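CaaX farnesyltransferase beta subunit Ram1 (Aspergillus fumigatus, PDB 4L9P) probably catalyses, as the zinc-dependent beta subunit of a heterodimer, farnesyl transfer from farnesyl diphosphate to a cysteine near the C terminus of target proteins. Local coordinates at residues Thr297-Ile302 and Gly358-Leu363; Glu309-Tyr314 and Gly366-Trp371; Ala347-Pro352 and Leu400-Gly405. All blocks are in the same frame, centred on the assembly; numbering follows the deposited sequence.

Interaction 1: Thr297-Ile302 and Gly358-Leu363. With FII ([(3,7,11-trimethyl-dodeca-2,6,10-trienyloxycarbamoyl)-methyl]-phosphonic acid), chain Q.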
loop_
_atom_site.group_PDB
_atom_site.type_symbol
_atom_site.label_atom_id
_atom_site.label_comp_id
_atom_site.label_asym_id
_atom_site.label_seq_id
_atom_site.Cartn_x
_atom_site.Cartn_y
_atom_site.Cartn_z
ATOM N N THR B 297 -10.342 -7.915 -3.246
ATOM C CA THR B 297 -11.088 -8.594 -2.233
ATOM C C THR B 297 -12.574 -8.319 -2.375
ATOM O O THR B 297 -13.008 -7.455 -3.162
ATOM C CB THR B 297 -10.682 -8.184 -0.804
ATOM O OG1 THR B 297 -11.316 -6.957 -0.406
ATOM C CG2 THR B 297 -9.166 -8.000 -0.692
ATOM N N TYR B 298 -13.350 -9.039 -1.580
ATOM C CA TYR B 298 -14.818 -8.842 -1.575
ATOM C C TYR B 298 -15.189 -7.378 -1.222
ATOM O O TYR B 298 -16.343 -6.974 -1.496
ATOM C CB TYR B 298 -15.534 -9.825 -0.617
ATOM C CG TYR B 298 -15.208 -9.490 0.848
ATOM C CD1 TYR B 298 -14.013 -9.979 1.468
ATOM C CD2 TYR B 298 -16.084 -8.653 1.607
ATOM C CE1 TYR B 298 -13.711 -9.606 2.745
ATOM C CE2 TYR B 298 -15.797 -8.314 2.918
ATOM C CZ TYR B 298 -14.585 -8.765 3.469
ATOM O OH TYR B 298 -14.257 -8.442 4.776
ATOM N N GLU B 299 -14.287 -6.646 -0.528
ATOM C CA GLU B 299 -14.622 -5.272 -0.198
ATOM C C GLU B 299 -14.475 -4.326 -1.391
ATOM O O GLU B 299 -15.023 -3.209 -1.337
ATOM C CB GLU B 299 -13.653 -4.716 0.854
ATOM C CG GLU B 299 -13.784 -5.367 2.216
ATOM C CD GLU B 299 -12.972 -4.511 3.205
ATOM O OE1 GLU B 299 -13.459 -3.424 3.586
ATOM O OE2 GLU B 299 -11.847 -4.919 3.607
ATOM N N GLY B 300 -13.768 -4.757 -2.434
ATOM C CA GLY B 300 -13.543 -3.945 -3.639
ATOM C C GLY B 300 -12.103 -3.468 -3.699
ATOM O O GLY B 300 -11.592 -3.229 -4.789
ATOM N N GLY B 301 -11.446 -3.270 -2.538
ATOM C CA GLY B 301 -10.061 -2.883 -2.505
ATOM C C GLY B 301 -9.147 -4.024 -2.869
ATOM O O GLY B 301 -9.623 -5.119 -3.244
ATOM N N ILE B 302 -7.857 -3.839 -2.673
ATOM C CA ILE B 302 -6.836 -4.768 -3.179
ATOM C C ILE B 302 -5.896 -5.034 -2.024
ATOM O O ILE B 302 -5.454 -4.080 -1.330
ATOM C CB ILE B 302 -6.121 -4.132 -4.382
ATOM C CG1 ILE B 302 -7.145 -3.909 -5.507
ATOM C CG2 ILE B 302 -4.980 -5.100 -4.847
ATOM C CD1 ILE B 302 -6.645 -2.854 -6.575
ATOM N N GLY B 358 -6.131 3.581 5.644
ATOM C CA GLY B 358 -5.653 2.527 4.715
ATOM C C GLY B 358 -6.570 1.357 4.539
ATOM O O GLY B 358 -6.511 0.654 3.558
ATOM N N ARG B 359 -7.395 1.120 5.540
ATOM C CA ARG B 359 -8.314 -0.045 5.504
ATOM C C ARG B 359 -9.490 0.201 6.411
ATOM O O ARG B 359 -9.482 1.108 7.275
ATOM C CB ARG B 359 -7.583 -1.371 5.861
ATOM C CG ARG B 359 -6.644 -1.228 7.043
ATOM C CD ARG B 359 -6.034 -2.656 7.372
ATOM N NE ARG B 359 -4.857 -2.493 8.201
ATOM C CZ ARG B 359 -4.488 -3.392 9.132
ATOM N NH1 ARG B 359 -5.134 -4.577 9.240
ATOM N NH2 ARG B 359 -3.428 -3.130 9.872
ATOM N N THR B 360 -10.545 -0.558 6.126
ATOM C CA THR B 360 -11.810 -0.347 6.813
ATOM C C THR B 360 -11.653 -0.418 8.331
ATOM O O THR B 360 -11.036 -1.340 8.879
ATOM C CB THR B 360 -12.815 -1.414 6.355
ATOM O OG1 THR B 360 -12.921 -1.264 4.924
ATOM C CG2 THR B 360 -14.202 -1.276 7.042
ATOM N N ASN B 361 -12.277 0.571 9.003
ATOM C CA ASN B 361 -12.278 0.639 10.467
ATOM C C ASN B 361 -10.903 0.860 11.112
ATOM O O ASN B 361 -10.737 0.630 12.306
ATOM C CB ASN B 361 -13.010 -0.561 11.078
ATOM C CG ASN B 361 -14.508 -0.316 11.197
ATOM O OD1 ASN B 361 -14.928 0.803 11.562
ATOM N ND2 ASN B 361 -15.312 -1.333 10.962
ATOM N N LYS B 362 -9.941 1.395 10.325
ATOM C CA LYS B 362 -8.696 1.864 10.936
ATOM C C LYS B 362 -8.595 3.385 10.778
ATOM O O LYS B 362 -9.614 4.021 10.422
ATOM C CB LYS B 362 -7.475 1.094 10.390
ATOM C CG LYS B 362 -7.553 -0.411 10.780
ATOM C CD LYS B 362 -6.208 -1.027 10.922
ATOM C CE LYS B 362 -5.605 -0.634 12.257
ATOM N NZ LYS B 362 -4.143 -0.940 12.364
ATOM N N LEU B 363 -7.452 3.961 11.091
ATOM C CA LEU B 363 -7.416 5.427 11.292
ATOM C C LEU B 363 -6.814 6.124 10.087
ATOM O O LEU B 363 -5.986 5.585 9.346
ATOM C CB LEU B 363 -6.518 5.727 12.495
ATOM C CG LEU B 363 -6.948 5.091 13.831
ATOM C CD1 LEU B 363 -5.919 5.413 14.914
ATOM C CD2 LEU B 363 -8.331 5.576 14.235
HETATM C C1 FII Q . 6.114 0.784 -2.902
HETATM C C2 FII Q . 5.862 0.294 -1.501
HETATM C C6 FII Q . 6.994 -0.385 -0.854
HETATM C C10 FII Q . 4.462 0.168 -1.056
HETATM C C11 FII Q . 4.050 -0.400 0.302
HETATM C C12 FII Q . 3.753 0.808 1.237
HETATM C C15 FII Q . 2.906 0.541 2.478
HETATM C C18 FII Q . 2.588 1.689 3.428
HETATM C C22 FII Q . 2.830 -0.889 2.908
HETATM C C23 FII Q . 1.708 -1.192 3.889
HETATM C C24 FII Q . 1.836 -2.547 4.475
HETATM C C27 FII Q . 1.027 -2.658 5.727
HETATM C C30 FII Q . -0.405 -3.122 5.526
HETATM C C34 FII Q . 1.810 -2.967 6.946
HETATM C C35 FII Q . 1.162 -3.392 8.247
HETATM O O36 FII Q . 1.344 -2.410 9.250
HETATM N N42 FII Q . 0.907 -1.151 8.939
HETATM C C43 FII Q . -0.335 -0.858 9.520
HETATM O O44 FII Q . -1.009 -1.648 10.198
HETATM C C45 FII Q . -0.790 0.570 9.252
HETATM P P46 FII Q . -2.643 0.761 9.106
HETATM O O49 FII Q . -3.093 -0.323 8.200
HETATM O O50 FII Q . -3.220 0.737 10.487
HETATM O O51 FII Q . -2.762 2.158 8.462
HETATM O O HOH W 1 -10.181 -2.541 3.851
#

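Interaction 2: Glu309-Tyr314 and Gly366-Trp371. With ZN (zinc ion), chain J; FII ([(3,7,11-trimethyl-dodeca-2,6,10-trienyloxycarbamoyl)-methyl]-phosphonic acid), chain Q.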
loop_
_atom_site.group_PDB
_atom_site.type_symbol
_atom_site.label_atom_id
_atom_site.label_comp_id
_atom_site.label_asym_id
_atom_site.label_seq_id
_atom_site.Cartn_x
_atom_site.Cartn_y
_atom_site.Cartn_z
ATOM N N GLU B 309 -6.214 -8.641 3.549
ATOM C CA GLU B 309 -7.224 -7.589 3.691
ATOM C C GLU B 309 -6.958 -6.424 2.726
ATOM O O GLU B 309 -5.800 -5.997 2.487
ATOM C CB GLU B 309 -7.152 -7.109 5.136
ATOM C CG GLU B 309 -8.161 -5.984 5.473
ATOM C CD GLU B 309 -8.014 -5.559 6.943
ATOM O OE1 GLU B 309 -7.020 -5.945 7.633
ATOM O OE2 GLU B 309 -8.877 -4.794 7.403
ATOM N N ALA B 310 -8.061 -5.919 2.135
ATOM C CA ALA B 310 -7.885 -4.754 1.224
ATOM C C ALA B 310 -7.170 -3.613 1.920
ATOM O O ALA B 310 -7.537 -3.261 3.079
ATOM C CB ALA B 310 -9.256 -4.278 0.742
ATOM N N HIS B 311 -6.193 -2.987 1.247
ATOM C CA HIS B 311 -5.433 -1.923 1.912
ATOM C C HIS B 311 -5.024 -0.901 0.869
ATOM O O HIS B 311 -4.535 -1.244 -0.202
ATOM C CB HIS B 311 -4.167 -2.526 2.572
ATOM C CG HIS B 311 -3.552 -1.615 3.579
ATOM N ND1 HIS B 311 -2.830 -0.483 3.214
ATOM C CD2 HIS B 311 -3.580 -1.640 4.921
ATOM C CE1 HIS B 311 -2.470 0.158 4.323
ATOM N NE2 HIS B 311 -2.913 -0.537 5.375
ATOM N N GLY B 312 -5.109 0.382 1.218
ATOM C CA GLY B 312 -4.776 1.450 0.253
ATOM C C GLY B 312 -3.344 1.357 -0.248
ATOM O O GLY B 312 -3.112 1.705 -1.426
ATOM N N ALA B 313 -2.362 0.963 0.566
ATOM C CA ALA B 313 -1.015 0.928 0.050
ATOM C C ALA B 313 -0.889 -0.105 -1.066
ATOM O O ALA B 313 -0.205 0.129 -2.074
ATOM C CB ALA B 313 -0.074 0.579 1.153
ATOM N N TYR B 314 -1.550 -1.241 -0.881
ATOM C CA TYR B 314 -1.457 -2.304 -1.893
ATOM C C TYR B 314 -2.373 -2.005 -3.071
ATOM O O TYR B 314 -2.055 -2.393 -4.215
ATOM C CB TYR B 314 -1.802 -3.634 -1.249
ATOM C CG TYR B 314 -0.781 -4.028 -0.188
ATOM C CD1 TYR B 314 0.589 -4.052 -0.501
ATOM C CD2 TYR B 314 -1.157 -4.541 1.063
ATOM C CE1 TYR B 314 1.544 -4.520 0.430
ATOM C CE2 TYR B 314 -0.202 -4.991 1.976
ATOM C CZ TYR B 314 1.119 -4.986 1.676
ATOM O OH TYR B 314 2.015 -5.497 2.593
ATOM N N GLY B 366 -1.521 10.575 7.296
ATOM C CA GLY B 366 -1.046 11.433 6.208
ATOM C C GLY B 366 -0.291 10.695 5.114
ATOM O O GLY B 366 -0.251 11.208 3.974
ATOM N N CYS B 367 0.334 9.521 5.366
ATOM C CA CYS B 367 1.045 8.918 4.218
ATOM C C CYS B 367 0.072 8.359 3.154
ATOM O O CYS B 367 0.453 8.233 1.976
ATOM C CB CYS B 367 2.080 7.835 4.656
ATOM S SG CYS B 367 1.274 6.317 5.441
ATOM N N TYR B 368 -1.162 8.089 3.571
ATOM C CA TYR B 368 -2.155 7.631 2.591
ATOM C C TYR B 368 -2.565 8.786 1.663
ATOM O O TYR B 368 -3.264 8.543 0.692
ATOM C CB TYR B 368 -3.388 6.964 3.261
ATOM C CG TYR B 368 -2.954 5.728 4.070
ATOM C CD1 TYR B 368 -2.088 4.798 3.491
ATOM C CD2 TYR B 368 -3.338 5.591 5.382
ATOM C CE1 TYR B 368 -1.613 3.661 4.243
ATOM C CE2 TYR B 368 -2.907 4.490 6.145
ATOM C CZ TYR B 368 -2.023 3.579 5.554
ATOM O OH TYR B 368 -1.596 2.481 6.270
ATOM N N SER B 369 -2.166 10.023 2.002
ATOM C CA SER B 369 -2.405 11.097 1.040
ATOM C C SER B 369 -1.776 10.743 -0.304
ATOM O O SER B 369 -2.350 11.082 -1.372
ATOM C CB SER B 369 -1.760 12.391 1.557
ATOM O OG SER B 369 -2.223 12.644 2.865
ATOM N N HIS B 370 -0.646 10.005 -0.306
ATOM C CA HIS B 370 -0.135 9.401 -1.509
ATOM C C HIS B 370 -0.766 8.068 -1.829
ATOM O O HIS B 370 -1.374 7.883 -2.912
ATOM C CB HIS B 370 1.361 9.222 -1.446
ATOM C CG HIS B 370 1.847 8.323 -2.532
ATOM N ND1 HIS B 370 1.700 8.647 -3.876
ATOM C CD2 HIS B 370 2.406 7.072 -2.489
ATOM C CE1 HIS B 370 2.146 7.624 -4.610
ATOM N NE2 HIS B 370 2.576 6.656 -3.798
ATOM N N TRP B 371 -0.725 7.097 -0.900
ATOM C CA TRP B 371 -1.093 5.725 -1.357
ATOM C C TRP B 371 -2.545 5.676 -1.812
ATOM O O TRP B 371 -2.842 5.021 -2.817
ATOM C CB TRP B 371 -0.871 4.691 -0.233
ATOM C CG TRP B 371 0.567 4.658 0.259
ATOM C CD1 TRP B 371 1.029 5.026 1.500
ATOM C CD2 TRP B 371 1.714 4.289 -0.501
ATOM N NE1 TRP B 371 2.397 4.912 1.563
ATOM C CE2 TRP B 371 2.858 4.462 0.349
ATOM C CE3 TRP B 371 1.895 3.809 -1.789
ATOM C CZ2 TRP B 371 4.168 4.225 -0.097
ATOM C CZ3 TRP B 371 3.186 3.580 -2.235
ATOM C CH2 TRP B 371 4.310 3.764 -1.371
HETATM ZN ZN ZN J . 1.765 6.381 7.746
HETATM C C1 FII Q . 6.114 0.784 -2.902
HETATM C C2 FII Q . 5.862 0.294 -1.501
HETATM C C6 FII Q . 6.994 -0.385 -0.854
HETATM C C10 FII Q . 4.462 0.168 -1.056
HETATM C C11 FII Q . 4.050 -0.400 0.302
HETATM C C12 FII Q . 3.753 0.808 1.237
HETATM C C15 FII Q . 2.906 0.541 2.478
HETATM C C18 FII Q . 2.588 1.689 3.428
HETATM C C22 FII Q . 2.830 -0.889 2.908
HETATM C C23 FII Q . 1.708 -1.192 3.889
HETATM C C24 FII Q . 1.836 -2.547 4.475
HETATM C C27 FII Q . 1.027 -2.658 5.727
HETATM C C30 FII Q . -0.405 -3.122 5.526
HETATM C C34 FII Q . 1.810 -2.967 6.946
HETATM C C35 FII Q . 1.162 -3.392 8.247
HETATM O O36 FII Q . 1.344 -2.410 9.250
HETATM N N42 FII Q . 0.907 -1.151 8.939
HETATM C C43 FII Q . -0.335 -0.858 9.520
HETATM O O44 FII Q . -1.009 -1.648 10.198
HETATM C C45 FII Q . -0.790 0.570 9.252
HETATM P P46 FII Q . -2.643 0.761 9.106
HETATM O O49 FII Q . -3.093 -0.323 8.200
HETATM O O50 FII Q . -3.220 0.737 10.487
HETATM O O51 FII Q . -2.762 2.158 8.462
#

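Interaction 3: Ala347-Pro352 and Leu400-Gly405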
loop_
_atom_site.group_PDB
_atom_site.type_symbol
_atom_site.label_atom_id
_atom_site.label_comp_id
_atom_site.label_asym_id
_atom_site.label_seq_id
_atom_site.Cartn_x
_atom_site.Cartn_y
_atom_site.Cartn_z
ATOM N N ALA B 347 -14.626 5.338 0.337
ATOM C CA ALA B 347 -14.831 5.183 1.772
ATOM C C ALA B 347 -13.534 5.310 2.596
ATOM O O ALA B 347 -13.600 5.300 3.822
ATOM C CB ALA B 347 -15.443 3.767 2.054
ATOM N N ARG B 348 -12.384 5.406 1.942
ATOM C CA ARG B 348 -11.159 5.637 2.722
ATOM C C ARG B 348 -11.128 6.996 3.405
ATOM O O ARG B 348 -10.390 7.182 4.384
ATOM C CB ARG B 348 -9.903 5.566 1.806
ATOM C CG ARG B 348 -9.774 4.251 0.977
ATOM C CD ARG B 348 -9.041 3.066 1.732
ATOM N NE ARG B 348 -9.502 2.933 3.111
ATOM C CZ ARG B 348 -10.683 2.435 3.468
ATOM N NH1 ARG B 348 -11.036 2.433 4.766
ATOM N NH2 ARG B 348 -11.515 1.980 2.523
ATOM N N GLN B 349 -11.907 7.967 2.894
ATOM C CA GLN B 349 -11.781 9.329 3.418
ATOM C C GLN B 349 -12.815 9.545 4.530
ATOM O O GLN B 349 -13.992 9.159 4.359
ATOM C CB GLN B 349 -12.067 10.311 2.257
ATOM C CG GLN B 349 -11.599 11.718 2.603
ATOM C CD GLN B 349 -11.593 12.631 1.421
ATOM O OE1 GLN B 349 -12.278 12.362 0.408
ATOM N NE2 GLN B 349 -10.853 13.732 1.545
ATOM N N TYR B 350 -12.371 10.174 5.620
ATOM C CA TYR B 350 -13.257 10.424 6.799
ATOM C C TYR B 350 -13.500 11.928 6.988
ATOM O O TYR B 350 -12.673 12.742 6.592
ATOM C CB TYR B 350 -12.555 9.925 8.085
ATOM C CG TYR B 350 -12.286 8.424 8.147
ATOM C CD1 TYR B 350 -12.778 7.518 7.207
ATOM C CD2 TYR B 350 -11.585 7.971 9.227
ATOM C CE1 TYR B 350 -12.499 6.111 7.358
ATOM C CE2 TYR B 350 -11.291 6.584 9.370
ATOM C CZ TYR B 350 -11.739 5.714 8.424
ATOM O OH TYR B 350 -11.494 4.343 8.517
ATOM N N ALA B 351 -14.599 12.240 7.648
ATOM C CA ALA B 351 -14.822 13.618 8.182
ATOM C C ALA B 351 -15.081 13.427 9.652
ATOM O O ALA B 351 -15.710 12.448 10.023
ATOM C CB ALA B 351 -16.025 14.287 7.504
ATOM N N PRO B 352 -14.588 14.333 10.523
ATOM C CA PRO B 352 -14.043 15.641 10.138
ATOM C C PRO B 352 -12.560 15.633 9.768
ATOM O O PRO B 352 -12.052 16.653 9.295
ATOM C CB PRO B 352 -14.245 16.504 11.448
ATOM C CG PRO B 352 -14.122 15.424 12.532
ATOM C CD PRO B 352 -14.870 14.223 11.965
ATOM N N LEU B 400 -13.378 12.367 -7.592
ATOM C CA LEU B 400 -14.423 11.622 -6.922
ATOM C C LEU B 400 -14.264 11.530 -5.394
ATOM O O LEU B 400 -14.955 10.763 -4.772
ATOM C CB LEU B 400 -14.567 10.222 -7.574
ATOM C CG LEU B 400 -15.024 10.305 -9.056
ATOM C CD1 LEU B 400 -15.112 8.855 -9.601
ATOM C CD2 LEU B 400 -16.343 11.031 -9.241
ATOM N N TYR B 401 -13.346 12.305 -4.832
ATOM C CA TYR B 401 -13.064 12.388 -3.408
ATOM C C TYR B 401 -13.029 13.902 -3.095
ATOM O O TYR B 401 -13.161 14.739 -4.001
ATOM C CB TYR B 401 -11.699 11.752 -3.041
ATOM C CG TYR B 401 -10.534 12.473 -3.662
ATOM C CD1 TYR B 401 -10.198 12.321 -4.985
ATOM C CD2 TYR B 401 -9.743 13.294 -2.865
ATOM C CE1 TYR B 401 -9.121 13.010 -5.562
ATOM C CE2 TYR B 401 -8.625 13.973 -3.416
ATOM C CZ TYR B 401 -8.310 13.826 -4.761
ATOM O OH TYR B 401 -7.206 14.537 -5.261
ATOM N N SER B 402 -12.833 14.243 -1.818
ATOM C CA SER B 402 -12.795 15.640 -1.381
ATOM C C SER B 402 -11.368 16.154 -1.322
ATOM O O SER B 402 -10.614 15.873 -0.368
ATOM C CB SER B 402 -13.476 15.781 0.005
ATOM O OG SER B 402 -13.306 17.131 0.453
ATOM N N ARG B 403 -10.999 16.990 -2.297
ATOM C CA ARG B 403 -9.690 17.636 -2.244
ATOM C C ARG B 403 -9.589 18.598 -1.058
ATOM O O ARG B 403 -8.531 18.706 -0.425
ATOM C CB ARG B 403 -9.397 18.377 -3.570
ATOM C CG ARG B 403 -9.149 17.438 -4.767
ATOM C CD ARG B 403 -8.696 18.288 -6.059
ATOM N NE ARG B 403 -9.636 19.272 -6.483
ATOM C CZ ARG B 403 -9.373 20.556 -6.640
ATOM N NH1 ARG B 403 -8.115 21.083 -6.495
ATOM N NH2 ARG B 403 -10.364 21.331 -7.039
ATOM N N GLU B 404 -10.699 19.251 -0.731
ATOM C CA GLU B 404 -10.716 20.158 0.418
ATOM C C GLU B 404 -10.364 19.352 1.685
ATOM O O GLU B 404 -9.543 19.794 2.473
ATOM C CB GLU B 404 -12.129 20.765 0.589
ATOM C CG GLU B 404 -12.247 21.548 1.893
ATOM C CD GLU B 404 -13.546 22.310 2.092
ATOM O OE1 GLU B 404 -14.463 22.130 1.269
ATOM O OE2 GLU B 404 -13.582 23.147 3.030
ATOM N N GLY B 405 -11.064 18.230 1.898
ATOM C CA GLY B 405 -10.795 17.447 3.110
ATOM C C GLY B 405 -9.345 17.005 3.232
ATOM O O GLY B 405 -8.706 17.133 4.282
#

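Interaction 1: Thr297-Ile302 and Gly358-Leu363
The carboxylate of Glu299 meets the hydroxyl of Thr360 with one oxygen, and Glu299 CG lies over one face of the Tyr298 ring, near the rim. The guanidinium of Arg359 is turned to the bound FII: Lys362 CD lies over one face near the rim, 3.3 Å above the guanidinium plane, and FII O44 and O49 lie at the edge. Thr360 OG1 donates to Glu299 OE1 at 2.6 Å, on the syn lone pair, and the extended glutamate chain carries the carboxylate over to it. Water 1 makes a second bridge, donating to Glu299 OE2 and accepting from Thr360 N. These are loops of the alpha-alpha toroid: Thr297-Gly300 forms a type I turn, closed by Gly300 N to Thr297 O, and Thr297 OG1 adds an ST turn by accepting from Glu299 N; Arg359-Lys362 forms a type II turn. The second turn serves the isoprenoid analogue's head group. Arg359 NE donates almost straight to FII O49 (2.8 Å, 167°), Arg359 NH2 reaches FII O44 at 2.9 Å, and Lys362 NZ, at the end of a chain bent at chi3 (78°), bonds FII O50 at 2.7 Å. Asn197 of the alpha subunit also bonds Glu299 OE2.

Interaction 2: Glu309-Tyr314 and Gly366-Trp371
Trp371 lays one face of its indole against Ala313 CB and FII C12, both offset toward the rim, in the isoprenoid pocket of the alpha-alpha toroid. Between the segments the fit is close: Ala313 CA lies 3.8 Å from Trp371 CB. The opposite indole face is taken by His370 CD2 of the same segment, and Trp371 NE1 is hydrogen-bonded to Tyr432 OH. The analogue's chain threads past the same residues, with Ala313 CB 3.3 Å from FII C15 and Trp371 CH2 3.6 Å from FII C10. Nearer the phosphonate, the His311 and Tyr368 rings meet obliquely, planes at 67°, with Tyr368 OH close to the imidazole plane at its CE1 edge. Each grips a different phosphonate oxygen: His311 NE2 donates to FII O49 (2.8 Å) and Tyr368 OH to FII O51 (2.5 Å). His311 is the N-cap of helix 312-323; CG anti to the backbone N (chi1 -164°) swings the ring over the helix start, where ND1 accepts from Ala313 N in the ring plane and NE2 faces the ligand, using both ring nitrogens. Cys367 binds the zinc cofactor, together with Asp365, His433 and the bound peptide: Cys367 SG lies 2.4 Å from the zinc ion.

Interaction 3: Ala347-Pro352 and Leu400-Gly405
The N terminus of helix 403-413, one of the helices of the alpha-alpha toroid, is tied here to the loop that follows helix 338-346, and a single side-chain amide does the joining. Gln349 presents its carboxamide to the backbone of Ser402 as a peptide group would, giving and taking one bond with the same residue. Gln349 OE1 accepts from Ser402 N at 3.0 Å, with an N-H...O angle of 169° and the donor in the carbonyl plane on a lone pair. Gln349 NE2 in turn donates to Ser402 O at 2.9 Å, equally straight, again in the carbonyl plane and in the amide's own plane. Two such straight, in-plane bonds fix the rotation of the carboxamide about its last torsion and tell its oxygen from its nitrogen. The group gets there on an extended chain, with CG anti to the backbone N (chi1 -165°). Gln349 NE2 has a further acceptor in Gly354 O.

Around this pair, Gln349 OE1 rests 3.6 Å from Tyr401 CB and lies near the plane of the Tyr401 ring, at its edge, the amide and ring planes being 41° apart. The ring itself stacks on Trp376. All the touching residues are buried, and the alpha subunit packs on the contact: its Ile341 touches both Gln349 and Ser402, and its Asn344 donates to Tyr401 O. The same serine that pairs with the glutamine through its backbone uses its side chain to cap the helix. As N-cap, with its hydroxyl anti to its own N, Ser402 OG accepts from Gly405 N at 2.9 Å.

How the interactions relate
From the N terminus the chain passes 297-302, then 309-314 at the start of helix 312-323, and on through helices 328-335 and 338-346 to 347-352. At 358-363 interaction 1 closes, joining the loops after helices 288-293 and 338-346; at 366-371 interaction 2 closes, joining the start of helix 312-323 to short helix 368-371. Interaction 3 closes last, at 400-405, tying the loop after helix 338-346 to helix 403-413. Segments alternate, so all three loops cross and none nests. Interactions 1 and 2 touch through a probable Gly358 O to Gly312 N hydrogen bond and the Arg359-Glu309 salt bridge, and share FII. A hydrogen bond between Tyr350 OH and Lys362 O links interactions 3 and 1; interactions 3 and 2 do not touch.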